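Local atomic coordinates of LasR-specific antiactivator QslA domain-containing protein (Pseudomonas aeruginosa, PDB entry 4NG2), a protein that probably acts as a quorum-sensing antiactivator that binds the transcription factor LasR and so restrains its activity. Residues 21-24 / 25-28; 73-76 / 77-81; 83-87 / 88-92; 96-99 / 100-104. One frame throughout, in Å; residues are numbered along the deposited sequence.

Contact 1. Residues 21-24 / 25-28; sequences DAII and ERYK
The side chains of I23 and Y27 extend alongside each other with the same heading, the methyl CG2 of I23 lying 3.9 Å from ring atom CD2 of Y27. Ring atom CD2 of Y27 also lies 3.2 Å from the carbonyl O of I23, which meets the ring obliquely. R26 likewise extends alongside I23: its CG sits between the backbone N and the carbonyl carbon (chi1 70°), and a further bend at chi3 brings NH1 to 3.4 Å from I23 CD1. On the way, the CD methylene of R26 passes 3.8 Å above the plane of the Y27 ring, toward its rim.

Here helix 19-25 gives way to a type II beta turn from E25 to K28. The helical bond from E25 N to D21 O (2.9 Å, N-H...O angle 147°) is still made, but R26 has left helical backbone angles and Y27 takes a positive phi of 70°, as the third residue of such a turn does. Across the ends of the turn, K28 NZ forms a salt bridge of 2.8 Å with E25 OE1, arriving on the syn side but out of the carboxylate plane. Y27 OH and R26 NH1 each make a weak hydrogen bond to the backbone of another protein, probably LasR, against which I23 also packs.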
loop_
_atom_site.group_PDB
_atom_site.type_symbol
_atom_site.label_atom_id
_atom_site.label_comp_id
_atom_site.label_asym_id
_atom_site.label_seq_id
_atom_site.Cartn_x
_atom_site.Cartn_y
_atom_site.Cartn_z
ATOM N N ASP E 21 -3.037 -16.024 14.194
ATOM C CA ASP E 21 -2.221 -15.798 15.399
ATOM C C ASP E 21 -0.913 -16.565 15.351
ATOM O O ASP E 21 0.067 -16.182 15.977
ATOM C CB ASP E 21 -2.977 -16.198 16.675
ATOM C CG ASP E 21 -4.153 -15.281 16.971
ATOM O OD1 ASP E 21 -4.035 -14.066 16.700
ATOM O OD2 ASP E 21 -5.193 -15.773 17.468
ATOM N N ALA E 22 -0.909 -17.667 14.616
ATOM C CA ALA E 22 0.249 -18.535 14.578
ATOM C C ALA E 22 1.283 -17.918 13.672
ATOM O O ALA E 22 2.475 -18.172 13.831
ATOM C CB ALA E 22 -0.132 -19.908 14.073
ATOM N N ILE E 23 0.821 -17.121 12.709
ATOM C CA ILE E 23 1.729 -16.373 11.841
ATOM C C ILE E 23 2.371 -15.211 12.618
ATOM O O ILE E 23 3.564 -14.962 12.491
ATOM C CB ILE E 23 1.031 -15.835 10.573
ATOM C CG1 ILE E 23 0.587 -16.992 9.654
ATOM C CG2 ILE E 23 1.961 -14.902 9.833
ATOM C CD1 ILE E 23 1.708 -17.953 9.265
ATOM N N ILE E 24 1.572 -14.525 13.432
ATOM C CA ILE E 24 2.105 -13.554 14.384
ATOM C C ILE E 24 3.142 -14.145 15.359
ATOM O O ILE E 24 4.172 -13.520 15.609
ATOM C CB ILE E 24 0.993 -12.875 15.186
ATOM C CG1 ILE E 24 -0.049 -12.244 14.252
ATOM C CG2 ILE E 24 1.583 -11.831 16.113
ATOM C CD1 ILE E 24 0.430 -11.025 13.511
ATOM N N GLU E 25 2.893 -15.340 15.896
ATOM C CA GLU E 25 3.815 -15.941 16.878
ATOM C C GLU E 25 5.251 -16.193 16.374
ATOM O O GLU E 25 6.208 -15.796 17.037
ATOM C CB GLU E 25 3.216 -17.197 17.523
ATOM C CG GLU E 25 2.906 -17.040 19.016
ATOM C CD GLU E 25 3.955 -17.683 19.912
ATOM O OE1 GLU E 25 5.135 -17.731 19.507
ATOM O OE2 GLU E 25 3.592 -18.153 21.016
ATOM N N ARG E 26 5.419 -16.859 15.231
ATOM C CA ARG E 26 6.699 -16.749 14.531
ATOM C C ARG E 26 6.643 -15.297 14.086
ATOM O O ARG E 26 5.563 -14.720 14.062
ATOM C CB ARG E 26 6.829 -17.724 13.341
ATOM C CG ARG E 26 5.943 -17.429 12.111
ATOM C CD ARG E 26 6.491 -18.040 10.787
ATOM N NE ARG E 26 6.262 -19.485 10.636
ATOM C CZ ARG E 26 5.478 -20.048 9.713
ATOM N NH1 ARG E 26 4.825 -19.301 8.831
ATOM N NH2 ARG E 26 5.340 -21.368 9.673
ATOM N N TYR E 27 7.766 -14.676 13.769
ATOM C CA TYR E 27 7.740 -13.217 13.525
ATOM C C TYR E 27 7.499 -12.447 14.829
ATOM O O TYR E 27 7.155 -11.266 14.805
ATOM C CB TYR E 27 6.676 -12.803 12.469
ATOM C CG TYR E 27 6.805 -13.526 11.147
ATOM C CD1 TYR E 27 8.047 -13.942 10.690
ATOM C CD2 TYR E 27 5.687 -13.826 10.373
ATOM C CE1 TYR E 27 8.192 -14.619 9.501
ATOM C CE2 TYR E 27 5.814 -14.513 9.172
ATOM C CZ TYR E 27 7.077 -14.909 8.738
ATOM O OH TYR E 27 7.254 -15.599 7.547
ATOM N N LYS E 28 7.660 -13.125 15.961
ATOM C CA LYS E 28 7.541 -12.473 17.261
ATOM C C LYS E 28 8.385 -11.206 17.256
ATOM O O LYS E 28 7.905 -10.112 17.539
ATOM C CB LYS E 28 8.039 -13.411 18.369
ATOM C CG LYS E 28 6.958 -13.987 19.284
ATOM C CD LYS E 28 7.579 -14.709 20.483
ATOM C CE LYS E 28 8.372 -15.949 20.065
ATOM N NZ LYS E 28 7.718 -17.239 20.495
#

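Contact 2. Residues 73-76 / 77-81; sequences QLWT and AFAFG
W75 and F78 meet through their six-membered rings: CZ3 of the tryptophan lies 3.5 Å from CD2 of the phenylalanine, with ring centroids 5.6 Å apart. The rings meet obliquely, planes at 37°. Both side chains leave the helix with CG anti to the backbone N, which sends the two rings off in neighbouring directions. One face of the indole is also met by the methyl of A79 in a CH-pi contact, CB being 4.2 Å from the centroid of the five-membered ring. On another side of the helix T76 and F80 run alongside each other, T76 CG2 3.6 Å from F80 CD1, while the carbonyl O of T76 lies at the edge of the F80 ring, near its plane.

These spacings follow from the first turns of helix 74-83, for which Q73 occupies the N-cap position. F78 N donates to L74 O, A79 N to W75 O at 2.7 Å, and F80 N to T76 O at 2.9 Å, the latter two with N-H...O angles of 164°. Further out, F78 meets F98 of helix 88-107 edge-to-face, and L74 packs on W65 of helix 52-66.

In the second subunit, Q103 OE1 accepts from L74 N, while E95 packs on W75 and L99 on F78. The i to i+4 amide bonds thus set the spacing of the side chains, while the subunit boundary combines apolar packing with a polar bond from the backbone N of L74 at the helix start.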
loop_
_atom_site.group_PDB
_atom_site.type_symbol
_atom_site.label_atom_id
_atom_site.label_comp_id
_atom_site.label_asym_id
_atom_site.label_seq_id
_atom_site.Cartn_x
_atom_site.Cartn_y
_atom_site.Cartn_z
ATOM N N GLN E 73 5.600 23.951 9.468
ATOM C CA GLN E 73 6.717 23.417 8.673
ATOM C C GLN E 73 6.754 21.881 8.619
ATOM O O GLN E 73 7.789 21.278 8.921
ATOM C CB GLN E 73 8.052 23.945 9.223
ATOM C CG GLN E 73 8.492 25.298 8.652
ATOM C CD GLN E 73 9.594 25.177 7.587
ATOM O OE1 GLN E 73 9.631 25.930 6.606
ATOM N NE2 GLN E 73 10.499 24.228 7.789
ATOM N N LEU E 74 5.639 21.253 8.229
ATOM C CA LEU E 74 5.468 19.793 8.352
ATOM C C LEU E 74 6.396 18.925 7.478
ATOM O O LEU E 74 6.932 17.902 7.940
ATOM C CB LEU E 74 4.010 19.393 8.093
ATOM C CG LEU E 74 3.650 17.929 8.375
ATOM C CD1 LEU E 74 3.746 17.594 9.867
ATOM C CD2 LEU E 74 2.267 17.578 7.847
ATOM N N TRP E 75 6.571 19.309 6.217
ATOM C CA TRP E 75 7.431 18.529 5.323
ATOM C C TRP E 75 8.874 18.497 5.799
ATOM O O TRP E 75 9.572 17.498 5.624
ATOM C CB TRP E 75 7.382 19.075 3.904
ATOM C CG TRP E 75 8.458 18.528 2.999
ATOM C CD1 TRP E 75 9.537 19.203 2.513
ATOM C CD2 TRP E 75 8.539 17.203 2.456
ATOM N NE1 TRP E 75 10.283 18.384 1.706
ATOM C CE2 TRP E 75 9.697 17.151 1.654
ATOM C CE3 TRP E 75 7.746 16.053 2.574
ATOM C CZ2 TRP E 75 10.084 16.002 0.973
ATOM C CZ3 TRP E 75 8.131 14.907 1.897
ATOM C CH2 TRP E 75 9.292 14.893 1.105
ATOM N N THR E 76 9.317 19.593 6.396
ATOM C CA THR E 76 10.676 19.689 6.897
ATOM C C THR E 76 10.939 18.718 8.025
ATOM O O THR E 76 12.013 18.142 8.098
ATOM C CB THR E 76 10.966 21.077 7.440
ATOM O OG1 THR E 76 11.000 22.007 6.354
ATOM C CG2 THR E 76 12.307 21.081 8.159
ATOM N N ALA E 77 9.979 18.535 8.919
ATOM C CA ALA E 77 10.211 17.631 10.040
ATOM C C ALA E 77 10.275 16.218 9.535
ATOM O O ALA E 77 11.030 15.382 10.033
ATOM C CB ALA E 77 9.119 17.757 11.089
ATOM N N PHE E 78 9.452 15.950 8.541
ATOM C CA PHE E 78 9.398 14.632 7.948
ATOM C C PHE E 78 10.685 14.378 7.145
ATOM O O PHE E 78 11.344 13.358 7.333
ATOM C CB PHE E 78 8.129 14.547 7.096
ATOM C CG PHE E 78 7.998 13.302 6.327
ATOM C CD1 PHE E 78 7.472 12.170 6.910
ATOM C CD2 PHE E 78 8.389 13.257 5.007
ATOM C CE1 PHE E 78 7.340 10.992 6.176
ATOM C CE2 PHE E 78 8.259 12.099 4.271
ATOM C CZ PHE E 78 7.738 10.965 4.850
ATOM N N ALA E 79 11.071 15.329 6.296
ATOM C CA ALA E 79 12.267 15.179 5.476
ATOM C C ALA E 79 13.513 15.070 6.309
ATOM O O ALA E 79 14.369 14.212 6.036
ATOM C CB ALA E 79 12.414 16.319 4.493
ATOM N N PHE E 80 13.641 15.910 7.331
ATOM C CA PHE E 80 14.848 15.813 8.151
ATOM C C PHE E 80 14.879 14.572 9.013
ATOM O O PHE E 80 15.934 13.971 9.187
ATOM C CB PHE E 80 15.111 17.089 8.954
ATOM C CG PHE E 80 15.828 18.131 8.159
ATOM C CD1 PHE E 80 15.118 19.007 7.337
ATOM C CD2 PHE E 80 17.212 18.189 8.163
ATOM C CE1 PHE E 80 15.765 19.964 6.571
ATOM C CE2 PHE E 80 17.875 19.149 7.383
ATOM C CZ PHE E 80 17.140 20.037 6.587
ATOM N N GLY E 81 13.720 14.165 9.520
ATOM C CA GLY E 81 13.638 12.949 10.315
ATOM C C GLY E 81 13.958 11.672 9.557
ATOM O O GLY E 81 14.720 10.837 10.048
#

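Contact 3. Residues 83-87 / 88-92; sequences DSLPT and PMQKT
T87 and Q90 are brought together by two torsions: T87 OG1 stands between its backbone N and carbonyl carbon (chi1 62°), and the Q90 side chain, extended beyond CG (chi2 179°), reaches back across the threonine. The hydroxyl then serves in both senses. It accepts from Q90 N at 3.2 Å from OG1, and it donates to Q90 OE1, 3.1 Å from OG1, in the plane of the amide and on a lone pair. Q90 is therefore tied to the one hydroxyl by main chain and side chain together, which limits the rotation of its amide. The same OE1 approaches P86 CD at 3.2 Å, so the proline ring borders the carbonyl end of the amide, while L85 CD2 lies 3.8 Å from Q90 NE2 at the other end, its side chain crossing that of Q90 at about a right angle.

T87 O accepts from K91 N at 2.9 Å with an N-H...O angle of 165°, the first straight bond of the helix, and takes a weaker, bent one from Q90 N. K91 also folds its side chain back over the loop: after a nearly extended run, the bend at chi4 delivers NZ to L85 O at 2.7 Å, almost in line with the C=O bond. Outside these residues, L85 packs on K57 of helix 52-66, and M89 touches an apolar side chain of another protein, probably LasR.

A threonine N-cap followed by proline as the first helical residue, with the cap hydroxyl accepting the amide three residues on, is a classic helix start; here it opens helix 88-107 after the link from helix 74-83.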
loop_
_atom_site.group_PDB
_atom_site.type_symbol
_atom_site.label_atom_id
_atom_site.label_comp_id
_atom_site.label_asym_id
_atom_site.label_seq_id
_atom_site.Cartn_x
_atom_site.Cartn_y
_atom_site.Cartn_z
ATOM N N ASP E 83 15.664 11.401 6.752
ATOM C CA ASP E 83 17.058 11.518 6.324
ATOM C C ASP E 83 18.051 11.087 7.419
ATOM O O ASP E 83 19.193 10.752 7.125
ATOM C CB ASP E 83 17.343 12.959 5.871
ATOM C CG ASP E 83 18.767 13.161 5.391
ATOM O OD1 ASP E 83 19.091 12.711 4.263
ATOM O OD2 ASP E 83 19.557 13.790 6.132
ATOM N N SER E 84 17.627 11.067 8.675
ATOM C CA SER E 84 18.564 10.689 9.730
ATOM C C SER E 84 18.646 9.173 9.876
ATOM O O SER E 84 19.474 8.654 10.626
ATOM C CB SER E 84 18.198 11.348 11.053
ATOM O OG SER E 84 16.906 10.962 11.460
ATOM N N LEU E 85 17.799 8.467 9.130
ATOM C CA LEU E 85 17.812 7.003 9.135
ATOM C C LEU E 85 18.512 6.452 7.901
ATOM O O LEU E 85 18.244 6.870 6.776
ATOM C CB LEU E 85 16.390 6.455 9.271
ATOM C CG LEU E 85 15.761 6.869 10.598
ATOM C CD1 LEU E 85 14.256 6.876 10.535
ATOM C CD2 LEU E 85 16.258 5.957 11.681
ATOM N N PRO E 86 19.418 5.499 8.102
ATOM C CA PRO E 86 20.331 5.149 7.005
ATOM C C PRO E 86 19.872 4.040 6.036
ATOM O O PRO E 86 20.357 4.016 4.912
ATOM C CB PRO E 86 21.608 4.743 7.750
ATOM C CG PRO E 86 21.121 4.188 9.063
ATOM C CD PRO E 86 19.800 4.874 9.383
ATOM N N THR E 87 18.971 3.148 6.437
ATOM C CA THR E 87 18.484 2.105 5.512
ATOM C C THR E 87 17.061 2.357 4.990
ATOM O O THR E 87 16.191 2.843 5.725
ATOM C CB THR E 87 18.496 0.704 6.174
ATOM O OG1 THR E 87 17.618 0.706 7.311
ATOM C CG2 THR E 87 19.900 0.322 6.634
ATOM N N PRO E 88 16.812 2.017 3.719
ATOM C CA PRO E 88 15.474 2.093 3.139
ATOM C C PRO E 88 14.445 1.542 4.107
ATOM O O PRO E 88 13.383 2.126 4.289
ATOM C CB PRO E 88 15.560 1.152 1.929
ATOM C CG PRO E 88 17.029 0.729 1.818
ATOM C CD PRO E 88 17.815 1.593 2.727
ATOM N N MET E 89 14.766 0.420 4.728
ATOM C CA MET E 89 13.830 -0.256 5.618
ATOM C C MET E 89 13.495 0.574 6.878
ATOM O O MET E 89 12.375 0.535 7.398
ATOM C CB MET E 89 14.367 -1.640 5.989
ATOM C CG MET E 89 13.288 -2.661 6.196
ATOM S SD MET E 89 12.846 -3.527 4.693
ATOM C CE MET E 89 14.172 -4.704 4.630
ATOM N N GLN E 90 14.450 1.348 7.369
ATOM C CA GLN E 90 14.138 2.206 8.490
ATOM C C GLN E 90 13.398 3.435 8.030
ATOM O O GLN E 90 12.519 3.923 8.722
ATOM C CB GLN E 90 15.399 2.618 9.222
ATOM C CG GLN E 90 16.016 1.508 10.000
ATOM C CD GLN E 90 17.267 1.989 10.674
ATOM O OE1 GLN E 90 18.329 2.096 10.038
ATOM N NE2 GLN E 90 17.153 2.326 11.969
ATOM N N LYS E 91 13.768 3.953 6.867
ATOM C CA LYS E 91 13.101 5.139 6.367
ATOM C C LYS E 91 11.611 4.847 6.280
ATOM O O LYS E 91 10.784 5.674 6.662
ATOM C CB LYS E 91 13.650 5.569 5.002
ATOM C CG LYS E 91 15.068 6.114 5.018
ATOM C CD LYS E 91 15.594 6.330 3.581
ATOM C CE LYS E 91 17.094 6.669 3.565
ATOM N NZ LYS E 91 17.412 7.850 4.392
ATOM N N THR E 92 11.249 3.670 5.791
ATOM C CA THR E 92 9.836 3.418 5.584
ATOM C C THR E 92 9.149 3.110 6.904
ATOM O O THR E 92 7.960 3.336 7.038
ATOM C CB THR E 92 9.554 2.332 4.509
ATOM O OG1 THR E 92 10.209 1.111 4.852
ATOM C CG2 THR E 92 10.058 2.786 3.171
#

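Contact 4. Residues 96-99 / 100-104; sequences VAFL and TRLQQ
F98 and L102, one turn apart on the long alpha-helix 88-107, turn their side chains toward the same part of the core in a fully buried stretch of QslA.

The apolar contact between them is carried by L102 CD1, which lies 3.6 Å from F98 CE1; the leucine branch meets the ring obliquely and its CG is 3.9 Å from the same CE1. The ring reaches this place because F98 CG is anti to the backbone N (chi1 178°), a setting that leads it out alongside the following turn. Around the pair, A62 of helix 52-66 packs on F98, and across the subunit boundary L99 of the second subunit also touches that ring.

Main-chain hydrogen bonds fix the spacing: R101 N donates to A97 O at 3.0 Å with an N-H...O angle of 160°, and L102 N to F98 O at 3.1 Å over a more bent path of 145°. R101 sends its guanidinium away from this turn, where NE makes a long, weak ion pair with E63.

A side-chain bond to the main chain reinforces the helix at V96, which itself packs on W75 of the second subunit. T100 gives two hydrogen bonds to V96 O, from N at 3.0 Å and from OG1 at 2.9 Å, and the two donors reach that oxygen from opposite faces of its carbonyl plane.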
loop_
_atom_site.group_PDB
_atom_site.type_symbol
_atom_site.label_atom_id
_atom_site.label_comp_id
_atom_site.label_asym_id
_atom_site.label_seq_id
_atom_site.Cartn_x
_atom_site.Cartn_y
_atom_site.Cartn_z
ATOM N N VAL E 96 5.877 5.307 7.975
ATOM C CA VAL E 96 4.654 4.666 8.419
ATOM C C VAL E 96 4.282 5.182 9.819
ATOM O O VAL E 96 3.148 5.578 10.044
ATOM C CB VAL E 96 4.739 3.107 8.359
ATOM C CG1 VAL E 96 3.543 2.468 9.048
ATOM C CG2 VAL E 96 4.785 2.637 6.923
ATOM N N ALA E 97 5.243 5.234 10.736
ATOM C CA ALA E 97 4.953 5.685 12.102
ATOM C C ALA E 97 4.488 7.139 12.137
ATOM O O ALA E 97 3.455 7.454 12.717
ATOM C CB ALA E 97 6.158 5.496 12.999
ATOM N N PHE E 98 5.257 8.011 11.490
ATOM C CA PHE E 98 5.005 9.457 11.464
ATOM C C PHE E 98 3.622 9.764 10.878
ATOM O O PHE E 98 2.891 10.646 11.362
ATOM C CB PHE E 98 6.124 10.103 10.640
ATOM C CG PHE E 98 6.013 11.581 10.458
ATOM C CD1 PHE E 98 5.102 12.117 9.568
ATOM C CD2 PHE E 98 6.886 12.444 11.122
ATOM C CE1 PHE E 98 5.025 13.506 9.378
ATOM C CE2 PHE E 98 6.827 13.829 10.934
ATOM C CZ PHE E 98 5.903 14.362 10.061
ATOM N N LEU E 99 3.255 9.032 9.832
ATOM C CA LEU E 99 1.981 9.273 9.167
ATOM C C LEU E 99 0.820 8.707 9.982
ATOM O O LEU E 99 -0.227 9.323 10.072
ATOM C CB LEU E 99 2.010 8.746 7.730
ATOM C CG LEU E 99 2.727 9.733 6.792
ATOM C CD1 LEU E 99 3.336 9.071 5.561
ATOM C CD2 LEU E 99 1.781 10.840 6.374
ATOM N N THR E 100 1.026 7.558 10.611
ATOM C CA THR E 100 0.020 6.999 11.502
ATOM C C THR E 100 -0.284 7.953 12.652
ATOM O O THR E 100 -1.446 8.116 13.055
ATOM C CB THR E 100 0.459 5.662 12.066
ATOM O OG1 THR E 100 0.514 4.709 11.004
ATOM C CG2 THR E 100 -0.525 5.179 13.105
ATOM N N ARG E 101 0.765 8.588 13.167
ATOM C CA ARG E 101 0.613 9.609 14.193
ATOM C C ARG E 101 -0.152 10.829 13.678
ATOM O O ARG E 101 -0.931 11.420 14.421
ATOM C CB ARG E 101 1.966 10.013 14.790
ATOM C CG ARG E 101 1.819 10.853 16.049
ATOM C CD ARG E 101 0.734 10.275 16.959
ATOM N NE ARG E 101 0.431 11.126 18.110
ATOM C CZ ARG E 101 -0.576 12.000 18.168
ATOM N NH1 ARG E 101 -1.396 12.159 17.138
ATOM N NH2 ARG E 101 -0.762 12.725 19.263
ATOM N N LEU E 102 0.052 11.204 12.416
ATOM C CA LEU E 102 -0.739 12.301 11.836
ATOM C C LEU E 102 -2.164 11.852 11.468
ATOM O O LEU E 102 -2.988 12.661 11.002
ATOM C CB LEU E 102 -0.079 12.890 10.589
ATOM C CG LEU E 102 1.338 13.451 10.585
ATOM C CD1 LEU E 102 1.526 14.248 9.312
ATOM C CD2 LEU E 102 1.590 14.330 11.788
ATOM N N GLN E 103 -2.442 10.562 11.636
ATOM C CA GLN E 103 -3.770 10.028 11.369
ATOM C C GLN E 103 -4.527 10.019 12.689
ATOM O O GLN E 103 -5.603 10.613 12.811
ATOM C CB GLN E 103 -3.664 8.615 10.813
ATOM C CG GLN E 103 -4.901 7.750 11.011
ATOM C CD GLN E 103 -4.867 6.518 10.136
ATOM O OE1 GLN E 103 -5.094 6.601 8.922
ATOM N NE2 GLN E 103 -4.560 5.367 10.734
ATOM N N GLN E 104 -3.934 9.349 13.678
ATOM C CA GLN E 104 -4.430 9.381 15.041
ATOM C C GLN E 104 -4.964 10.762 15.420
ATOM O O GLN E 104 -5.982 10.849 16.095
ATOM C CB GLN E 104 -3.337 8.954 16.022
ATOM C CG GLN E 104 -3.240 7.451 16.261
ATOM C CD GLN E 104 -1.934 7.071 16.947
ATOM O OE1 GLN E 104 -0.986 7.865 16.992
ATOM N NE2 GLN E 104 -1.872 5.855 17.484
#

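In the fold
Contacts 2, 3 and 4 follow a helical hairpin: contact 2 lies on helix 74-83, contact 3 is the link that starts helix 88-107, and contact 4 lies further along that second helix. Contacts 2 and 4 touch directly, with L74 CD2 3.7 Å from L102 CD1, so the core and the dimer interface are continuous there. Contact 1 stands apart, its centre 34 Å from that of contact 2 on the opposite side of the chain's centre, and its nearest atoms about 13 Å from those of contact 3. Contacts 1 and 3 both reach another protein chain, probably LasR, whereas contacts 2 and 4 both touch the second subunit.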